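Local coordinates for 401aa long hypothetical glucose-1-phosphate thymidylyltransferase (Sulfolobus tokodaii, PDB 2GGO), which is a bifunctional enzyme that takes part in the synthesis of UDP-N-acetylglucosamine and UDP-N-acetylgalactosamine, at residues V312-I317 with S350-L355; E92-Y97 with K106-I111; Y60-K63 with S69-T72; W221-L226 with K242-I247. All coordinates share one frame; numbering follows the deposited sequence.

Interaction 1 of 4, residues V312-I317 with S350-L355; sequences VGDSVI and SGRRKL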
loop_
_atom_site.group_PDB
_atom_site.type_symbol
_atom_site.label_atom_id
_atom_site.label_comp_id
_atom_site.label_asym_id
_atom_site.label_seq_id
_atom_site.Cartn_x
_atom_site.Cartn_y
_atom_site.Cartn_z
ATOM N N VAL A 312 -19.267 5.084 7.107
ATOM C CA VAL A 312 -17.876 4.568 7.021
ATOM C C VAL A 312 -16.968 5.763 6.991
ATOM O O VAL A 312 -17.015 6.525 6.050
ATOM C CB VAL A 312 -17.651 3.694 5.723
ATOM C CG1 VAL A 312 -16.292 3.059 5.622
ATOM C CG2 VAL A 312 -18.681 2.548 5.691
ATOM N N GLY A 313 -16.121 5.952 7.987
ATOM C CA GLY A 313 -15.292 7.165 8.043
ATOM C C GLY A 313 -13.898 6.658 8.297
ATOM O O GLY A 313 -13.766 5.602 8.908
ATOM N N ASP A 314 -12.895 7.200 7.588
ATOM C CA ASP A 314 -11.478 6.882 7.812
ATOM C C ASP A 314 -11.102 5.430 7.850
ATOM O O ASP A 314 -10.248 5.006 8.655
ATOM C CB ASP A 314 -11.070 7.461 9.109
ATOM C CG ASP A 314 -11.340 8.967 9.168
ATOM O OD1 ASP A 314 -10.538 9.663 8.487
ATOM O OD2 ASP A 314 -12.337 9.431 9.850
ATOM N N SER A 315 -11.676 4.658 6.986
ATOM C CA SER A 315 -11.463 3.219 7.014
ATOM C C SER A 315 -10.929 2.628 5.737
ATOM O O SER A 315 -10.935 3.289 4.698
ATOM C CB SER A 315 -12.784 2.555 7.334
ATOM O OG SER A 315 -13.409 3.285 8.441
ATOM N N VAL A 316 -10.468 1.393 5.834
ATOM C CA VAL A 316 -10.061 0.656 4.618
ATOM C C VAL A 316 -10.853 -0.620 4.559
ATOM O O VAL A 316 -10.746 -1.452 5.466
ATOM C CB VAL A 316 -8.588 0.245 4.595
ATOM C CG1 VAL A 316 -8.330 -0.588 3.310
ATOM C CG2 VAL A 316 -7.667 1.482 4.552
ATOM N N ILE A 317 -11.646 -0.794 3.514
ATOM C CA ILE A 317 -12.488 -1.995 3.476
ATOM C C ILE A 317 -12.150 -2.822 2.245
ATOM O O ILE A 317 -12.143 -2.320 1.142
ATOM C CB ILE A 317 -13.966 -1.607 3.443
ATOM C CG1 ILE A 317 -14.412 -0.953 4.734
ATOM C CG2 ILE A 317 -14.900 -2.764 3.191
ATOM C CD1 ILE A 317 -15.832 -0.355 4.450
ATOM N N SER A 350 -1.224 5.138 15.214
ATOM C CA SER A 350 -1.375 5.377 13.823
ATOM C C SER A 350 -0.961 6.783 13.475
ATOM O O SER A 350 -0.856 7.132 12.301
ATOM C CB SER A 350 -2.853 5.212 13.489
ATOM O OG SER A 350 -3.562 6.294 14.039
ATOM N N GLY A 351 -0.802 7.617 14.491
ATOM C CA GLY A 351 -0.603 9.041 14.246
ATOM C C GLY A 351 -1.886 9.785 13.933
ATOM O O GLY A 351 -1.854 10.990 13.695
ATOM N N ARG A 352 -3.026 9.087 13.958
ATOM C CA ARG A 352 -4.277 9.696 13.548
ATOM C C ARG A 352 -5.234 9.755 14.718
ATOM O O ARG A 352 -5.386 8.800 15.464
ATOM C CB ARG A 352 -4.889 8.967 12.367
ATOM C CG ARG A 352 -4.043 8.982 11.091
ATOM C CD ARG A 352 -4.584 7.965 10.096
ATOM N NE ARG A 352 -5.984 8.237 9.735
ATOM C CZ ARG A 352 -6.420 8.724 8.571
ATOM N NH1 ARG A 352 -5.573 9.016 7.582
ATOM N NH2 ARG A 352 -7.728 8.941 8.400
ATOM N N ARG A 353 -5.838 10.919 14.862
ATOM C CA ARG A 353 -6.796 11.208 15.905
ATOM C C ARG A 353 -8.109 10.562 15.484
ATOM O O ARG A 353 -8.833 10.022 16.334
ATOM C CB ARG A 353 -6.986 12.737 16.044
ATOM C CG ARG A 353 -7.759 13.187 17.331
ATOM C CD ARG A 353 -8.644 14.461 17.114
ATOM N NE ARG A 353 -9.562 14.653 18.240
ATOM C CZ ARG A 353 -10.781 15.203 18.169
ATOM N NH1 ARG A 353 -11.267 15.636 17.002
ATOM N NH2 ARG A 353 -11.516 15.311 19.288
ATOM N N LYS A 354 -8.388 10.657 14.183
ATOM C CA LYS A 354 -9.506 9.933 13.481
ATOM C C LYS A 354 -9.056 8.719 12.616
ATOM O O LYS A 354 -8.354 8.831 11.574
ATOM C CB LYS A 354 -10.321 10.875 12.611
ATOM C CG LYS A 354 -11.058 11.967 13.408
ATOM C CD LYS A 354 -12.440 12.127 12.834
ATOM C CE LYS A 354 -13.410 12.681 13.831
ATOM N NZ LYS A 354 -13.437 14.133 13.537
ATOM N N LEU A 355 -9.469 7.547 13.054
ATOM C CA LEU A 355 -9.131 6.339 12.353
ATOM C C LEU A 355 -10.238 5.340 12.670
ATOM O O LEU A 355 -10.568 5.133 13.811
ATOM C CB LEU A 355 -7.766 5.807 12.803
ATOM C CG LEU A 355 -7.367 4.510 12.063
ATOM C CD1 LEU A 355 -7.232 4.815 10.552
ATOM C CD2 LEU A 355 -6.091 3.996 12.628
#

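Interaction 2 of 4, residues E92-Y97 with K106-I111; sequences EALIIY and KEICNI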
loop_
_atom_site.group_PDB
_atom_site.type_symbol
_atom_site.label_atom_id
_atom_site.label_comp_id
_atom_site.label_asym_id
_atom_site.label_seq_id
_atom_site.Cartn_x
_atom_site.Cartn_y
_atom_site.Cartn_z
ATOM N N GLU A 92 24.154 -5.347 -14.746
ATOM C CA GLU A 92 23.378 -4.397 -13.946
ATOM C C GLU A 92 21.902 -4.777 -13.770
ATOM O O GLU A 92 21.276 -5.358 -14.666
ATOM C CB GLU A 92 23.423 -3.012 -14.583
ATOM C CG GLU A 92 24.764 -2.523 -15.011
ATOM C CD GLU A 92 24.656 -1.299 -15.871
ATOM O OE1 GLU A 92 24.533 -0.188 -15.330
ATOM O OE2 GLU A 92 24.698 -1.444 -17.105
ATOM N N ALA A 93 21.334 -4.405 -12.628
ATOM C CA ALA A 93 19.894 -4.535 -12.443
ATOM C C ALA A 93 19.382 -3.371 -11.642
ATOM O O ALA A 93 20.102 -2.846 -10.785
ATOM C CB ALA A 93 19.550 -5.832 -11.773
ATOM N N LEU A 94 18.160 -2.940 -11.986
ATOM C CA LEU A 94 17.351 -2.060 -11.148
ATOM C C LEU A 94 16.513 -2.928 -10.193
ATOM O O LEU A 94 15.812 -3.849 -10.624
ATOM C CB LEU A 94 16.464 -1.156 -11.997
ATOM C CG LEU A 94 15.780 -0.025 -11.226
ATOM C CD1 LEU A 94 16.672 1.146 -11.010
ATOM C CD2 LEU A 94 14.584 0.421 -11.966
ATOM N N ILE A 95 16.658 -2.655 -8.892
ATOM C CA ILE A 95 15.989 -3.379 -7.819
ATOM C C ILE A 95 15.031 -2.388 -7.171
ATOM O O ILE A 95 15.428 -1.270 -6.811
ATOM C CB ILE A 95 17.029 -3.936 -6.787
ATOM C CG1 ILE A 95 17.563 -5.315 -7.174
ATOM C CG2 ILE A 95 16.418 -4.102 -5.420
ATOM C CD1 ILE A 95 17.878 -5.522 -8.625
ATOM N N ILE A 96 13.752 -2.736 -7.097
ATOM C CA ILE A 96 12.825 -1.943 -6.270
ATOM C C ILE A 96 12.014 -2.813 -5.324
ATOM O O ILE A 96 11.776 -3.996 -5.598
ATOM C CB ILE A 96 11.884 -1.010 -7.055
ATOM C CG1 ILE A 96 10.882 -1.804 -7.864
ATOM C CG2 ILE A 96 12.668 0.011 -7.921
ATOM C CD1 ILE A 96 9.862 -0.901 -8.439
ATOM N N TYR A 97 11.633 -2.224 -4.189
ATOM C CA TYR A 97 10.853 -2.923 -3.163
ATOM C C TYR A 97 9.403 -2.872 -3.532
ATOM O O TYR A 97 8.911 -1.849 -4.027
ATOM C CB TYR A 97 11.111 -2.343 -1.789
ATOM C CG TYR A 97 12.464 -2.738 -1.293
ATOM C CD1 TYR A 97 12.716 -4.036 -0.839
ATOM C CD2 TYR A 97 13.506 -1.830 -1.301
ATOM C CE1 TYR A 97 13.993 -4.410 -0.407
ATOM C CE2 TYR A 97 14.780 -2.170 -0.851
ATOM C CZ TYR A 97 15.025 -3.459 -0.414
ATOM O OH TYR A 97 16.307 -3.759 0.026
ATOM N N LYS A 106 11.185 9.686 -12.983
ATOM C CA LYS A 106 12.284 10.535 -13.425
ATOM C C LYS A 106 13.597 10.171 -12.770
ATOM O O LYS A 106 14.647 10.358 -13.348
ATOM C CB LYS A 106 11.964 12.007 -13.180
ATOM C CG LYS A 106 10.653 12.448 -13.815
ATOM C CD LYS A 106 10.563 13.965 -13.943
ATOM C CE LYS A 106 9.154 14.391 -14.376
ATOM N NZ LYS A 106 8.940 15.871 -14.271
ATOM N N GLU A 107 13.543 9.618 -11.575
ATOM C CA GLU A 107 14.763 9.257 -10.885
ATOM C C GLU A 107 15.283 7.925 -11.360
ATOM O O GLU A 107 16.485 7.697 -11.372
ATOM C CB GLU A 107 14.502 9.178 -9.383
ATOM C CG GLU A 107 13.593 10.268 -8.866
ATOM C CD GLU A 107 14.315 11.597 -8.724
ATOM O OE1 GLU A 107 15.558 11.641 -8.997
ATOM O OE2 GLU A 107 13.630 12.589 -8.342
ATOM N N ILE A 108 14.369 7.036 -11.735
ATOM C CA ILE A 108 14.746 5.724 -12.223
ATOM C C ILE A 108 15.372 5.871 -13.601
ATOM O O ILE A 108 16.439 5.349 -13.846
ATOM C CB ILE A 108 13.556 4.763 -12.264
ATOM C CG1 ILE A 108 13.155 4.374 -10.842
ATOM C CG2 ILE A 108 13.900 3.517 -13.065
ATOM C CD1 ILE A 108 11.819 3.738 -10.768
ATOM N N CYS A 109 14.719 6.599 -14.492
ATOM C CA CYS A 109 15.270 6.817 -15.814
ATOM C C CYS A 109 16.702 7.372 -15.730
ATOM O O CYS A 109 17.554 7.164 -16.596
ATOM C CB CYS A 109 14.381 7.773 -16.579
ATOM S SG CYS A 109 12.670 7.264 -16.856
ATOM N N ASN A 110 16.958 8.064 -14.654
ATOM C CA ASN A 110 18.178 8.767 -14.493
ATOM C C ASN A 110 19.265 7.806 -13.983
ATOM O O ASN A 110 20.378 7.728 -14.542
ATOM C CB ASN A 110 17.851 9.882 -13.523
ATOM C CG ASN A 110 18.958 10.858 -13.349
ATOM O OD1 ASN A 110 18.733 12.078 -13.418
ATOM N ND2 ASN A 110 20.173 10.351 -13.098
ATOM N N ILE A 111 18.914 7.039 -12.947
ATOM C CA ILE A 111 19.792 6.026 -12.333
ATOM C C ILE A 111 20.307 4.946 -13.312
ATOM O O ILE A 111 21.440 4.503 -13.219
ATOM C CB ILE A 111 19.118 5.400 -11.041
ATOM C CG1 ILE A 111 20.153 4.798 -10.110
ATOM C CG2 ILE A 111 18.099 4.325 -11.371
ATOM C CD1 ILE A 111 19.587 4.418 -8.724
#

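Interaction 3 of 4, residues Y60-K63 with S69-T72; sequences YFEK and SIVT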
loop_
_atom_site.group_PDB
_atom_site.type_symbol
_atom_site.label_atom_id
_atom_site.label_comp_id
_atom_site.label_asym_id
_atom_site.label_seq_id
_atom_site.Cartn_x
_atom_site.Cartn_y
_atom_site.Cartn_z
ATOM N N TYR A 60 -0.921 -16.529 -7.870
ATOM C CA TYR A 60 -1.638 -15.262 -7.913
ATOM C C TYR A 60 -1.008 -14.262 -8.912
ATOM O O TYR A 60 -1.707 -13.700 -9.777
ATOM C CB TYR A 60 -1.690 -14.672 -6.488
ATOM C CG TYR A 60 -2.718 -13.571 -6.317
ATOM C CD1 TYR A 60 -3.948 -13.817 -5.726
ATOM C CD2 TYR A 60 -2.469 -12.293 -6.789
ATOM C CE1 TYR A 60 -4.882 -12.810 -5.596
ATOM C CE2 TYR A 60 -3.389 -11.301 -6.670
ATOM C CZ TYR A 60 -4.589 -11.548 -6.066
ATOM O OH TYR A 60 -5.480 -10.502 -5.971
ATOM N N PHE A 61 0.305 -14.063 -8.778
ATOM C CA PHE A 61 1.062 -13.164 -9.654
ATOM C C PHE A 61 1.002 -13.599 -11.099
ATOM O O PHE A 61 0.690 -12.817 -11.979
ATOM C CB PHE A 61 2.515 -13.045 -9.189
ATOM C CG PHE A 61 2.708 -12.181 -7.970
ATOM C CD1 PHE A 61 3.079 -10.847 -8.101
ATOM C CD2 PHE A 61 2.530 -12.707 -6.688
ATOM C CE1 PHE A 61 3.277 -10.035 -6.985
ATOM C CE2 PHE A 61 2.746 -11.922 -5.548
ATOM C CZ PHE A 61 3.100 -10.582 -5.687
ATOM N N GLU A 62 1.290 -14.870 -11.338
ATOM C CA GLU A 62 1.210 -15.425 -12.679
ATOM C C GLU A 62 -0.151 -15.153 -13.284
ATOM O O GLU A 62 -0.239 -14.744 -14.426
ATOM C CB GLU A 62 1.552 -16.915 -12.690
ATOM C CG GLU A 62 2.793 -17.250 -13.520
ATOM C CD GLU A 62 3.638 -18.410 -12.943
ATOM O OE1 GLU A 62 3.280 -18.961 -11.862
ATOM O OE2 GLU A 62 4.677 -18.763 -13.572
ATOM N N LYS A 63 -1.211 -15.348 -12.509
ATOM C CA LYS A 63 -2.569 -15.187 -13.025
ATOM C C LYS A 63 -2.913 -13.755 -13.401
ATOM O O LYS A 63 -3.597 -13.539 -14.395
ATOM C CB LYS A 63 -3.588 -15.768 -12.037
ATOM C CG LYS A 63 -3.726 -17.276 -12.223
ATOM C CD LYS A 63 -4.221 -18.025 -10.976
ATOM C CE LYS A 63 -4.703 -19.451 -11.349
ATOM N NZ LYS A 63 -6.100 -19.490 -11.931
ATOM N N SER A 69 7.985 -11.672 -15.559
ATOM C CA SER A 69 8.582 -12.908 -15.074
ATOM C C SER A 69 8.456 -13.041 -13.587
ATOM O O SER A 69 8.854 -12.146 -12.847
ATOM C CB SER A 69 10.069 -12.968 -15.450
ATOM O OG SER A 69 10.232 -12.938 -16.871
ATOM N N ILE A 70 7.947 -14.178 -13.140
ATOM C CA ILE A 70 7.745 -14.378 -11.728
ATOM C C ILE A 70 8.707 -15.415 -11.215
ATOM O O ILE A 70 8.850 -16.490 -11.782
ATOM C CB ILE A 70 6.258 -14.761 -11.393
ATOM C CG1 ILE A 70 5.299 -13.622 -11.744
ATOM C CG2 ILE A 70 6.094 -15.094 -9.910
ATOM C CD1 ILE A 70 4.505 -13.843 -13.006
ATOM N N VAL A 71 9.385 -15.096 -10.132
ATOM C CA VAL A 71 10.398 -15.986 -9.627
ATOM C C VAL A 71 10.189 -16.087 -8.137
ATOM O O VAL A 71 10.196 -15.085 -7.438
ATOM C CB VAL A 71 11.816 -15.459 -9.993
ATOM C CG1 VAL A 71 12.900 -16.196 -9.252
ATOM C CG2 VAL A 71 12.039 -15.598 -11.470
ATOM N N THR A 72 9.981 -17.304 -7.657
ATOM C CA THR A 72 9.759 -17.530 -6.236
ATOM C C THR A 72 11.065 -17.473 -5.459
ATOM O O THR A 72 12.115 -17.834 -5.961
ATOM C CB THR A 72 9.049 -18.859 -5.952
ATOM O OG1 THR A 72 9.964 -19.930 -6.168
ATOM C CG2 THR A 72 7.844 -19.038 -6.845
#

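Interaction 4 of 4, residues W221-L226 with K242-I247; sequences WALDNL and KGKVII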
loop_
_atom_site.group_PDB
_atom_site.type_symbol
_atom_site.label_atom_id
_atom_site.label_comp_id
_atom_site.label_asym_id
_atom_site.label_seq_id
_atom_site.Cartn_x
_atom_site.Cartn_y
_atom_site.Cartn_z
ATOM N N TRP A 221 -3.315 10.856 -1.752
ATOM C CA TRP A 221 -2.371 11.472 -2.707
ATOM C C TRP A 221 -2.766 11.289 -4.186
ATOM O O TRP A 221 -2.883 12.241 -4.956
ATOM C CB TRP A 221 -0.957 10.966 -2.473
ATOM C CG TRP A 221 0.008 11.836 -3.231
ATOM C CD1 TRP A 221 0.577 13.002 -2.794
ATOM C CD2 TRP A 221 0.456 11.647 -4.584
ATOM N NE1 TRP A 221 1.370 13.535 -3.788
ATOM C CE2 TRP A 221 1.306 12.726 -4.895
ATOM C CE3 TRP A 221 0.240 10.658 -5.552
ATOM C CZ2 TRP A 221 1.950 12.832 -6.139
ATOM C CZ3 TRP A 221 0.848 10.768 -6.763
ATOM C CH2 TRP A 221 1.696 11.852 -7.062
ATOM N N ALA A 222 -2.962 10.054 -4.592
ATOM C CA ALA A 222 -3.341 9.767 -5.950
ATOM C C ALA A 222 -4.608 10.469 -6.443
ATOM O O ALA A 222 -4.705 10.841 -7.624
ATOM C CB ALA A 222 -3.460 8.223 -6.143
ATOM N N LEU A 223 -5.611 10.563 -5.564
ATOM C CA LEU A 223 -6.872 11.196 -5.903
ATOM C C LEU A 223 -6.578 12.655 -6.177
ATOM O O LEU A 223 -7.069 13.238 -7.161
ATOM C CB LEU A 223 -7.910 11.021 -4.761
ATOM C CG LEU A 223 -9.276 11.637 -5.063
ATOM C CD1 LEU A 223 -9.756 11.295 -6.472
ATOM C CD2 LEU A 223 -10.263 11.173 -4.008
ATOM N N ASP A 224 -5.728 13.231 -5.342
ATOM C CA ASP A 224 -5.373 14.625 -5.539
ATOM C C ASP A 224 -4.599 14.847 -6.842
ATOM O O ASP A 224 -4.905 15.769 -7.609
ATOM C CB ASP A 224 -4.561 15.121 -4.359
ATOM C CG ASP A 224 -5.418 15.403 -3.145
ATOM O OD1 ASP A 224 -6.620 15.703 -3.297
ATOM O OD2 ASP A 224 -4.876 15.357 -2.027
ATOM N N ASN A 225 -3.630 13.979 -7.099
ATOM C CA ASN A 225 -2.588 14.282 -8.062
ATOM C C ASN A 225 -2.687 13.584 -9.387
ATOM O O ASN A 225 -2.331 14.183 -10.405
ATOM C CB ASN A 225 -1.235 14.030 -7.437
ATOM C CG ASN A 225 -0.883 15.063 -6.404
ATOM O OD1 ASN A 225 -1.155 14.906 -5.203
ATOM N ND2 ASN A 225 -0.285 16.154 -6.862
ATOM N N LEU A 226 -3.168 12.341 -9.416
ATOM C CA LEU A 226 -3.073 11.596 -10.654
ATOM C C LEU A 226 -4.294 11.616 -11.547
ATOM O O LEU A 226 -4.212 11.124 -12.667
ATOM C CB LEU A 226 -2.616 10.155 -10.410
ATOM C CG LEU A 226 -1.370 9.957 -9.547
ATOM C CD1 LEU A 226 -1.215 8.468 -9.231
ATOM C CD2 LEU A 226 -0.086 10.519 -10.191
ATOM N N LYS A 242 -20.077 18.728 -5.778
ATOM C CA LYS A 242 -19.086 19.767 -5.524
ATOM C C LYS A 242 -17.644 19.224 -5.645
ATOM O O LYS A 242 -17.349 18.094 -5.245
ATOM C CB LYS A 242 -19.306 20.386 -4.147
ATOM C CG LYS A 242 -20.564 21.233 -4.052
ATOM C CD LYS A 242 -21.259 20.991 -2.734
ATOM C CE LYS A 242 -22.233 22.105 -2.394
ATOM N NZ LYS A 242 -22.063 22.465 -0.954
ATOM N N GLY A 243 -16.751 20.028 -6.235
ATOM C CA GLY A 243 -15.324 19.705 -6.207
ATOM C C GLY A 243 -14.975 18.654 -7.203
ATOM O O GLY A 243 -15.740 18.413 -8.117
ATOM N N LYS A 244 -13.826 18.015 -7.018
ATOM C CA LYS A 244 -13.328 16.978 -7.944
ATOM C C LYS A 244 -14.033 15.654 -7.788
ATOM O O LYS A 244 -13.962 15.049 -6.723
ATOM C CB LYS A 244 -11.841 16.725 -7.732
ATOM C CG LYS A 244 -11.200 15.902 -8.851
ATOM C CD LYS A 244 -9.889 15.286 -8.429
ATOM C CE LYS A 244 -8.803 16.313 -8.381
ATOM N NZ LYS A 244 -7.514 15.737 -8.848
ATOM N N VAL A 245 -14.664 15.178 -8.854
ATOM C CA VAL A 245 -15.312 13.890 -8.806
ATOM C C VAL A 245 -15.019 13.046 -10.030
ATOM O O VAL A 245 -15.339 13.442 -11.138
ATOM C CB VAL A 245 -16.837 14.062 -8.619
ATOM C CG1 VAL A 245 -17.503 12.733 -8.396
ATOM C CG2 VAL A 245 -17.101 14.946 -7.408
ATOM N N ILE A 246 -14.435 11.869 -9.832
ATOM C CA ILE A 246 -14.211 10.940 -10.942
ATOM C C ILE A 246 -15.338 9.919 -10.952
ATOM O O ILE A 246 -15.481 9.108 -10.032
ATOM C CB ILE A 246 -12.840 10.221 -10.879
ATOM C CG1 ILE A 246 -11.704 11.214 -11.059
ATOM C CG2 ILE A 246 -12.713 9.227 -11.981
ATOM C CD1 ILE A 246 -11.493 12.140 -9.860
ATOM N N ILE A 247 -16.146 9.981 -12.001
ATOM C CA ILE A 247 -17.181 8.995 -12.200
ATOM C C ILE A 247 -16.801 8.151 -13.417
ATOM O O ILE A 247 -16.691 8.665 -14.544
ATOM C CB ILE A 247 -18.574 9.634 -12.375
ATOM C CG1 ILE A 247 -18.831 10.647 -11.259
ATOM C CG2 ILE A 247 -19.632 8.540 -12.392
ATOM C CD1 ILE A 247 -20.044 11.523 -11.408
#

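Interaction 1 of 4, residues V312-I317 with S350-L355
Asp-314 overlaps Arg-352 at the end of its guanidinium group and lies over the backbone and CB of Lys-354. The main link is a salt bridge of 2.9 Å between Asp-314 OD1 and Arg-352 NH2. OD1 comes to the edge of the guanidinium, near its plane. The two flat groups are not coplanar: their planes are turned 65° apart, and one carboxylate oxygen does the touching. The CG of Asp-314 stands beside its backbone N (chi1 -56°), which sends the carboxylate across to the loop 350-355.

The arginine is braced from within its own segment. Its chain bends at chi3 (59°), and the guanidinium turns back to the carbonyl of Lys-354. Its NE and NH2 both bond to Lys-354 O, at 3.1 Å from NE and 3.2 Å from NH2. They reach that oxygen from opposite faces of its plane. NH2 therefore serves two acceptors, and the guanidinium is held in position for the aspartate.

Asp-314 OD2 faces aliphatic carbon here, 3.7 Å from Lys-354 CB. Its polar partners lie elsewhere: it pairs with Lys-296 and accepts a hydrogen bond from Asn-331. Leu-355 brings its CD1 methyl against the backbone carbonyl, 3.6 Å from Asp-314 O.

Asp-314 sits at a corner between strands 311-313 and 316-317, in the left-handed parallel beta-helix formed by the hexapeptide repeats. The loop follows strand 346-349 and leads back to the coil at strand 358-359. A buried carboxylate shared by Arg-352, Lys-296 and Asn-331 is probably held in its charged form, and it ties the loop to the corner electrostatically.

Interaction 2 of 4, residues E92-Y97 with K106-I111
Leu-94 packs its two methyl groups against Ile-108 and Ile-111, and these apolar touches carry the contact. Leu-94 CD2 meets Ile-108 CG2 at 3.4 Å, tighter than usual for two carbons. Leu-94 CD1 reaches Ile-111 CG2 at 3.5 Å and lies 4.2 Å from Ile-108 CG2. The fork of the leucine thus spans the CG2 methyls of two residues three positions apart on the helix. Leu-94 and Ile-108 cross at about a right angle, whereas Leu-94 and Ile-111 meet more aslant. CG of Leu-94 is turned opposite its backbone N (chi1 -169°), and from there both methyls face the helix. Both isoleucines touch with CG2, the short branch. All three residues are buried. Ile-111 also packs on Ala-118 and Ile-120 of strand 117-123.

No hydrogen bond joins the two segments. The helix makes its own backbone bond from Ile-111 N to Glu-107 O, 3.0 Å. The strand pairs with its neighbours in the sheet by backbone hydrogen bonds, Leu-94 with Lys-2 and Phe-4, Ala-93 with Leu-163.

One covalent link leaves the helix on another side. The CB of Cys-109 leads away from the strand, and its SG forms a disulfide with Cys-44.

Strand 92-97 runs between strands 2-6 and 155-164, inside the large mixed sheet. At its end Tyr-97 probably binds N-acetylglucosamine 1-phosphate. A helix laid on such a sheet through leucine and isoleucine side chains is characteristic of the alpha/beta nucleotidyltransferase domain with its GT-A type, Rossmann-like fold.

Interaction 3 of 4, residues Y60-K63 with S69-T72
This is an apolar helix-on-strand contact, at one margin of the large sheet of the nucleotidyltransferase domain. Ile-70 of strand 69-72 points at helix 58-64 and meets two successive residues there. Its CG1 lies 3.8 Å from Phe-61 CB, and its CG2 is 4.2 Å from the same CB. The terminal methyl goes further and rests on the helix backbone. Ile-70 CD1 is 3.7 Å from Glu-62 CA and 3.8 Å from Glu-62 CG. The long branch starts beside the backbone N of Ile-70 (chi1 -64°), while CG2 takes the position opposite that N.

The helix and strand belong to a beta-alpha-beta unit made by strand 48-53, helix 58-64 and strand 69-72. The two strands lie side by side and parallel, and the helix covers one face. Strand 69-72 is the outermost on this side of the sheet within the chain. Gln-73, the residue just after the strand, probably binds the nucleotide.

Of the Phe-61 side chain, CB does the touching. Its ring leads away and meets that of Phe-25 edge-to-face; the side chain also touches Val-53, as Ile-70 does. Glu-62 lies at the exposed border of the contact and gives aliphatic carbon to the isoleucine. The side chain of Phe-61 is about 8 Å from that of Ala-8, another probable nucleotide-binding residue.

Interaction 4 of 4, residues W221-L226 with K242-I247
The left-handed parallel beta-helix of hexapeptide repeats meets the last helix of the nucleotidyltransferase domain here. The contact joins the C-terminal end of helix 212-225 to strand 245-247 and the residues just before it. Lys-244 carries it. Its NZ donates to Leu-223 O at 3.0 Å and to Asp-224 O at 2.9 Å, two successive carbonyls late in the helix. The two bonds differ in shape. NZ lies in the carbonyl plane of Leu-223, with a C=O...N angle of 152°. It stands well above the carbonyl plane of Asp-224, 52° out of it, and so is not on a lone pair.

The lysine also bonds to Val-227 O, in the loop after the helix. One ammonium group thus gathers three backbone oxygens. Its positive charge near the C-terminal end probably suits the helix dipole. The chain leaves with CG opposite the backbone N (chi1 -167°) and bends at its last two torsions to bring NZ there.

Asp-224 adds its backbone, not its carboxylate, to this grip. Its OD1 is 5.6 Å from Lys-244 NZ and is hydrogen-bonded to Tyr-280 OH in the beta-helix.

Beside the polar group lies an apolar pair. Leu-223 and Ile-246 lie alongside each other, pointing opposite ways, and Tyr-264 of strand 263-265, the neighbour in the sheet, touches both. The closest atoms of the pair are two methyl carbons, Leu-223 CD1 and Ile-246 CD1, 3.9 Å apart.

Interactions 2 and 3 lie in the nucleotidyltransferase domain. They reach the same mixed sheet, through strands 92-97 and 69-72, and their centres are 21 Å apart. Both lie near residues expected to bind substrate: interaction 3 near residues of the probable nucleotide site (Ala-8, Gln-73), interaction 2 on the strand that carries Tyr-97 of the probable sugar-phosphate site. Interactions 1 and 4 share a sheet of the beta-helix, through strands 316-317 and 245-247, with centres 19 Å apart. Neither is near an annotated site. Interaction 4 links the two domains. Helix 212-225, which it uses, also touches Val-316 and Ser-350 of interaction 1. Interactions 1 and 3 lie on opposite sides of the chain's centre, 33 Å apart between centres.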